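Local coordinates for peroxisomal membrane protein LPX1 (Saccharomyces cerevisiae, PDB 2Y6U) that hydrolyses acyl esters as a peroxisomal alpha/beta hydrolase with acyl esterase, lipase and phospholipase A activity, at residues T51-V56 with P136-V141; A41-R46 with A85-L90. All coordinates share one frame; numbering follows the deposited sequence. Where two conformers were deposited one is given.

Interaction 1: T51-V56 with P136-V141; sequences TRLNLV and PALNVV
Arg-52 to Val-56 pairs in parallel with Ala-137 to Val-141, the two strand axes 4.7 Å apart and turned by 20°. Five backbone hydrogen bonds join them, beginning with Arg-52 N to Pro-136 O. Along the second half of the pair, Asn-54 bonds through N to Leu-138 O and through its own O to Val-140 N, and Val-56 N then reaches Val-140 O. These are two neighbouring central strands of the alpha/beta-hydrolase sheet, and strand 137-144 runs on toward a GxSxG pattern consistent with the family's nucleophile elbow. On one face Asn-54 and Asn-139 lie side by side and point the same way, their amide planes 26° apart. ND2 of Asn-54 gives OD1 of Asn-139 a 2.9 Å bond that lies in the Asn-54 amide plane. With CG anti to the carbonyl carbon in both residues, the two amides leave the sheet alike. Leu-161 O takes up ND2 of Asn-139, so both ends of that buried amide are bonded. Leu-53, Leu-138, Leu-55 and Val-140 occupy the other face: CD1 of Leu-55 rests 4.1 Å from CG2 of Val-140, while CG2 of Thr-51 meets CG of Leu-138 at 3.7 Å.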
loop_
_atom_site.group_PDB
_atom_site.type_symbol
_atom_site.label_atom_id
_atom_site.label_comp_id
_atom_site.label_asym_id
_atom_site.label_seq_id
_atom_site.Cartn_x
_atom_site.Cartn_y
_atom_site.Cartn_z
ATOM N N THR A 51 3.371 15.127 23.223
ATOM C CA THR A 51 2.949 14.389 22.018
ATOM C C THR A 51 2.591 15.358 20.946
ATOM O O THR A 51 1.813 16.297 21.141
ATOM C CB THR A 51 1.750 13.498 22.344
ATOM O OG1 THR A 51 2.092 12.664 23.427
ATOM C CG2 THR A 51 1.355 12.618 21.216
ATOM N N ARG A 52 3.123 15.129 19.762
ATOM C CA ARG A 52 2.716 15.834 18.625
ATOM C C ARG A 52 1.442 15.152 18.051
ATOM O O ARG A 52 1.462 13.963 17.760
ATOM C CB ARG A 52 3.778 15.723 17.536
ATOM C CG ARG A 52 4.884 16.761 17.480
ATOM C CD ARG A 52 5.977 16.405 18.354
ATOM N NE ARG A 52 7.304 16.502 17.721
ATOM C CZ ARG A 52 8.465 16.505 18.403
ATOM N NH1 ARG A 52 8.484 16.449 19.745
ATOM N NH2 ARG A 52 9.624 16.566 17.730
ATOM N N LEU A 53 0.401 15.934 17.792
ATOM C CA LEU A 53 -0.782 15.405 17.110
ATOM C C LEU A 53 -0.750 15.877 15.692
ATOM O O LEU A 53 -0.575 17.065 15.399
ATOM C CB LEU A 53 -2.109 15.837 17.740
ATOM C CG LEU A 53 -2.410 15.377 19.166
ATOM C CD1 LEU A 53 -3.620 16.123 19.692
ATOM C CD2 LEU A 53 -2.669 13.879 19.228
ATOM N N ASN A 54 -0.897 14.928 14.788
ATOM C CA ASN A 54 -0.987 15.233 13.385
ATOM C C ASN A 54 -2.382 14.802 12.885
ATOM O O ASN A 54 -2.823 13.700 13.201
ATOM C CB ASN A 54 0.087 14.456 12.582
ATOM C CG ASN A 54 1.489 14.801 13.014
ATOM O OD1 ASN A 54 1.787 15.987 13.084
ATOM N ND2 ASN A 54 2.299 13.822 13.420
ATOM N N LEU A 55 -3.011 15.653 12.131
ATOM C CA LEU A 55 -4.332 15.431 11.620
ATOM C C LEU A 55 -4.383 15.473 10.146
ATOM O O LEU A 55 -3.826 16.379 9.540
ATOM C CB LEU A 55 -5.282 16.497 12.184
ATOM C CG LEU A 55 -5.815 16.375 13.578
ATOM C CD1 LEU A 55 -4.929 15.982 14.636
ATOM C CD2 LEU A 55 -6.592 17.733 14.002
ATOM N N VAL A 56 -5.097 14.522 9.543
ATOM C CA VAL A 56 -5.184 14.452 8.109
ATOM C C VAL A 56 -6.676 14.419 7.730
ATOM O O VAL A 56 -7.376 13.605 8.222
ATOM C CB VAL A 56 -4.501 13.209 7.546
ATOM C CG1 VAL A 56 -4.679 13.150 6.009
ATOM C CG2 VAL A 56 -2.967 13.199 7.969
ATOM N N PRO A 136 7.494 12.183 19.561
ATOM C CA PRO A 136 6.452 11.154 19.606
ATOM C C PRO A 136 5.139 11.691 19.072
ATOM O O PRO A 136 4.688 12.742 19.546
ATOM C CB PRO A 136 6.271 10.898 21.093
ATOM C CG PRO A 136 6.632 12.159 21.743
ATOM C CD PRO A 136 7.592 12.893 20.842
ATOM N N ALA A 137 4.527 10.957 18.146
ATOM C CA ALA A 137 3.447 11.500 17.375
ATOM C C ALA A 137 2.226 10.600 17.587
ATOM O O ALA A 137 2.360 9.392 17.891
ATOM C CB ALA A 137 3.831 11.502 15.940
ATOM N N LEU A 138 1.066 11.202 17.457
ATOM C CA LEU A 138 -0.160 10.467 17.279
ATOM C C LEU A 138 -0.873 11.077 16.073
ATOM O O LEU A 138 -0.982 12.264 15.960
ATOM C CB LEU A 138 -1.070 10.580 18.493
ATOM C CG LEU A 138 -0.584 9.810 19.762
ATOM C CD1 LEU A 138 -1.458 10.100 21.024
ATOM C CD2 LEU A 138 -0.456 8.210 19.550
ATOM N N ASN A 139 -1.300 10.195 15.182
ATOM C CA ASN A 139 -1.826 10.638 13.938
ATOM C C ASN A 139 -3.274 10.271 13.854
ATOM O O ASN A 139 -3.636 9.111 14.137
ATOM C CB ASN A 139 -1.078 9.920 12.845
ATOM C CG ASN A 139 0.458 10.230 12.817
ATOM O OD1 ASN A 139 0.885 11.353 13.076
ATOM N ND2 ASN A 139 1.275 9.161 12.644
ATOM N N VAL A 140 -4.065 11.196 13.369
ATOM C CA VAL A 140 -5.519 11.034 13.321
ATOM C C VAL A 140 -5.988 11.328 11.904
ATOM O O VAL A 140 -5.503 12.278 11.300
ATOM C CB VAL A 140 -6.196 12.054 14.217
ATOM C CG1 VAL A 140 -7.819 11.875 14.156
ATOM C CG2 VAL A 140 -5.602 12.040 15.631
ATOM N N VAL A 141 -6.814 10.455 11.334
ATOM C CA VAL A 141 -7.396 10.702 9.994
ATOM C C VAL A 141 -8.861 10.932 10.181
ATOM O O VAL A 141 -9.485 10.227 10.940
ATOM C CB VAL A 141 -7.114 9.553 8.991
ATOM C CG1 VAL A 141 -7.635 8.195 9.516
ATOM C CG2 VAL A 141 -7.656 9.893 7.526
#

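Interaction 2: A41-R46 with A85-L90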
loop_
_atom_site.group_PDB
_atom_site.type_symbol
_atom_site.label_atom_id
_atom_site.label_comp_id
_atom_site.label_asym_id
_atom_site.label_seq_id
_atom_site.Cartn_x
_atom_site.Cartn_y
_atom_site.Cartn_z
ATOM N N ALA A 41 3.188 26.791 14.940
ATOM C CA ALA A 41 4.146 27.834 15.229
ATOM C C ALA A 41 4.425 27.805 16.780
ATOM O O ALA A 41 5.100 28.679 17.296
ATOM C CB ALA A 41 3.510 29.171 14.818
ATOM N N GLU A 42 3.826 26.832 17.496
ATOM C CA GLU A 42 3.899 26.675 18.984
ATOM C C GLU A 42 5.028 25.722 19.448
ATOM O O GLU A 42 5.090 25.352 20.659
ATOM C CB GLU A 42 2.524 26.163 19.543
ATOM C CG GLU A 42 2.339 26.098 21.126
ATOM C CD GLU A 42 2.149 24.644 21.695
ATOM O OE1 GLU A 42 2.308 23.684 20.922
ATOM O OE2 GLU A 42 1.861 24.476 22.907
ATOM N N ARG A 43 5.940 25.320 18.539
ATOM C CA ARG A 43 6.934 24.269 18.845
ATOM C C ARG A 43 7.958 24.639 19.922
ATOM O O ARG A 43 8.582 23.781 20.540
ATOM C CB ARG A 43 7.635 23.790 17.578
ATOM C CG ARG A 43 6.730 22.944 16.656
ATOM C CD ARG A 43 7.493 22.598 15.369
ATOM N NE ARG A 43 6.868 21.598 14.486
ATOM C CZ ARG A 43 7.453 21.167 13.356
ATOM N NH1 ARG A 43 8.673 21.651 13.022
ATOM N NH2 ARG A 43 6.871 20.254 12.566
ATOM N N GLN A 44 8.121 25.919 20.181
ATOM C CA GLN A 44 8.979 26.328 21.281
ATOM C C GLN A 44 8.282 26.194 22.674
ATOM O O GLN A 44 8.963 26.089 23.705
ATOM C CB GLN A 44 9.610 27.708 20.987
ATOM C CG GLN A 44 8.698 28.962 20.787
ATOM C CD GLN A 44 7.300 28.732 20.197
ATOM O OE1 GLN A 44 7.120 28.177 19.068
ATOM N NE2 GLN A 44 6.286 29.196 20.953
ATOM N N ARG A 45 6.943 26.153 22.695
ATOM C CA ARG A 45 6.170 25.807 23.919
ATOM C C ARG A 45 6.115 24.289 24.235
ATOM O O ARG A 45 5.720 23.914 25.356
ATOM C CB ARG A 45 4.714 26.306 23.843
ATOM C CG ARG A 45 4.484 27.813 23.952
ATOM C CD ARG A 45 2.999 28.139 23.711
ATOM N NE ARG A 45 2.527 29.333 24.429
ATOM C CZ ARG A 45 1.464 30.076 24.079
ATOM N NH1 ARG A 45 0.725 29.791 22.998
ATOM N NH2 ARG A 45 1.144 31.139 24.810
ATOM N N ARG A 46 6.489 23.426 23.282
ATOM C CA ARG A 46 6.468 21.971 23.550
ATOM C C ARG A 46 7.616 21.603 24.531
ATOM O O ARG A 46 8.723 22.147 24.449
ATOM C CB ARG A 46 6.313 21.062 22.236
ATOM C CG ARG A 46 7.550 20.786 21.243
ATOM C CD ARG A 46 7.135 20.192 19.787
ATOM N NE ARG A 46 8.286 20.176 18.827
ATOM C CZ ARG A 46 8.260 19.802 17.526
ATOM N NH1 ARG A 46 7.142 19.394 16.936
ATOM N NH2 ARG A 46 9.381 19.836 16.791
ATOM N N ALA A 85 -0.107 18.741 21.633
ATOM C CA ALA A 85 -0.437 19.858 20.775
ATOM C C ALA A 85 -0.418 19.413 19.332
ATOM O O ALA A 85 0.379 18.567 18.935
ATOM C CB ALA A 85 0.599 21.073 20.987
ATOM N N ILE A 86 -1.284 20.022 18.542
ATOM C CA ILE A 86 -1.293 19.829 17.114
ATOM C C ILE A 86 -0.010 20.318 16.499
ATOM O O ILE A 86 0.439 21.473 16.727
ATOM C CB ILE A 86 -2.477 20.528 16.394
ATOM C CG1 ILE A 86 -3.795 19.887 16.811
ATOM C CG2 ILE A 86 -2.362 20.365 14.852
ATOM C CD1 ILE A 86 -4.978 20.730 16.319
ATOM N N ASP A 87 0.658 19.446 15.769
ATOM C CA ASP A 87 1.873 19.861 15.125
ATOM C C ASP A 87 1.614 20.139 13.664
ATOM O O ASP A 87 2.031 21.152 13.179
ATOM C CB ASP A 87 2.939 18.809 15.335
ATOM C CG ASP A 87 4.337 19.305 15.008
ATOM O OD1 ASP A 87 4.798 20.316 15.635
ATOM O OD2 ASP A 87 4.936 18.686 14.086
ATOM N N LYS A 88 1.061 19.182 12.916
ATOM C CA LYS A 88 0.731 19.327 11.501
ATOM C C LYS A 88 -0.721 18.988 11.201
ATOM O O LYS A 88 -1.255 18.039 11.736
ATOM C CB LYS A 88 1.571 18.417 10.628
ATOM C CG LYS A 88 3.078 18.708 10.650
ATOM C CD LYS A 88 3.735 18.156 9.332
ATOM C CE LYS A 88 5.200 18.481 9.140
ATOM N NZ LYS A 88 5.542 18.026 7.707
ATOM N N VAL A 89 -1.327 19.705 10.269
ATOM C CA VAL A 89 -2.617 19.338 9.719
ATOM C C VAL A 89 -2.481 19.301 8.212
ATOM O O VAL A 89 -1.979 20.263 7.611
ATOM C CB VAL A 89 -3.760 20.350 10.047
ATOM C CG1 VAL A 89 -5.131 19.875 9.478
ATOM C CG2 VAL A 89 -3.857 20.576 11.529
ATOM N N LEU A 90 -2.918 18.215 7.579
ATOM C CA LEU A 90 -2.875 18.100 6.110
ATOM C C LEU A 90 -4.266 18.107 5.548
ATOM O O LEU A 90 -5.115 17.285 5.934
ATOM C CB LEU A 90 -2.230 16.793 5.692
ATOM C CG LEU A 90 -0.914 16.416 6.365
ATOM C CD1 LEU A 90 -0.321 15.072 5.853
ATOM C CD2 LEU A 90 0.164 17.542 6.195
#
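Arg-43 meets the carboxylate of Asp-87 side-on, its guanidinium and the carboxylate only 12° from coplanar although the two side chains cross at about a right angle. NE of Arg-43 makes a 2.7 Å hydrogen bond to OD1 of Asp-87 and its NH2 one of 2.9 Å to OD2, both within a salt bridge and each oxygen approached on its syn side. The NE bond stays close to the guanidinium plane; the NH2 bond is more tilted. Extended from CG to NE, the Arg-43 chain carries its head from the loop after strand 35-40 across to strand 84-92. Arg-46 comes to the same carboxylate obliquely, with its plane turned 33° from it, and NH1 of Arg-46 forms a salt bridge of 2.8 Å with OD1 of Asp-87. CG of Arg-43 lies over the centre of the Arg-46 guanidinium, 3.5 Å above its plane, so the two arginines pack against each other while sharing an anion. For Asp-87, CG anti to the backbone N (chi1 -165°) directs the carboxylate to the loop. Lys-88 sends its NZ to a salt bridge with Glu-128 instead. With Arg-43 cut back to an alanine, OD2 of Asp-87 would probably be left without its guanidinium mate and a face of Arg-46 uncovered. With two arginines converging on OD1, the negative charge of Asp-87 is likely to be well compensated, and this three-residue salt-bridge network ties the loop after strand 35-40 to the first half of strand 84-92.

Strands 51-58 and 84-92 are neighbours in the main sheet, so interaction 1 and interaction 2 meet directly: Leu-53 O probably accepts a hydrogen bond from Asp-87 N at 2.7 Å, and CG of Arg-52 packs on CB of Asp-87. Interaction 1 is buried and joins two strands of the sheet through regular backbone bonds, an amide pair and aliphatic packing. Interaction 2 lies at the surface, where a loop is fastened to strand 84-92 by charged side chains, with no backbone bonds between its two segments. Asp-87 belongs to both settings, its backbone bonded to strand 51-58 and its carboxylate turned to the arginines of 41-46.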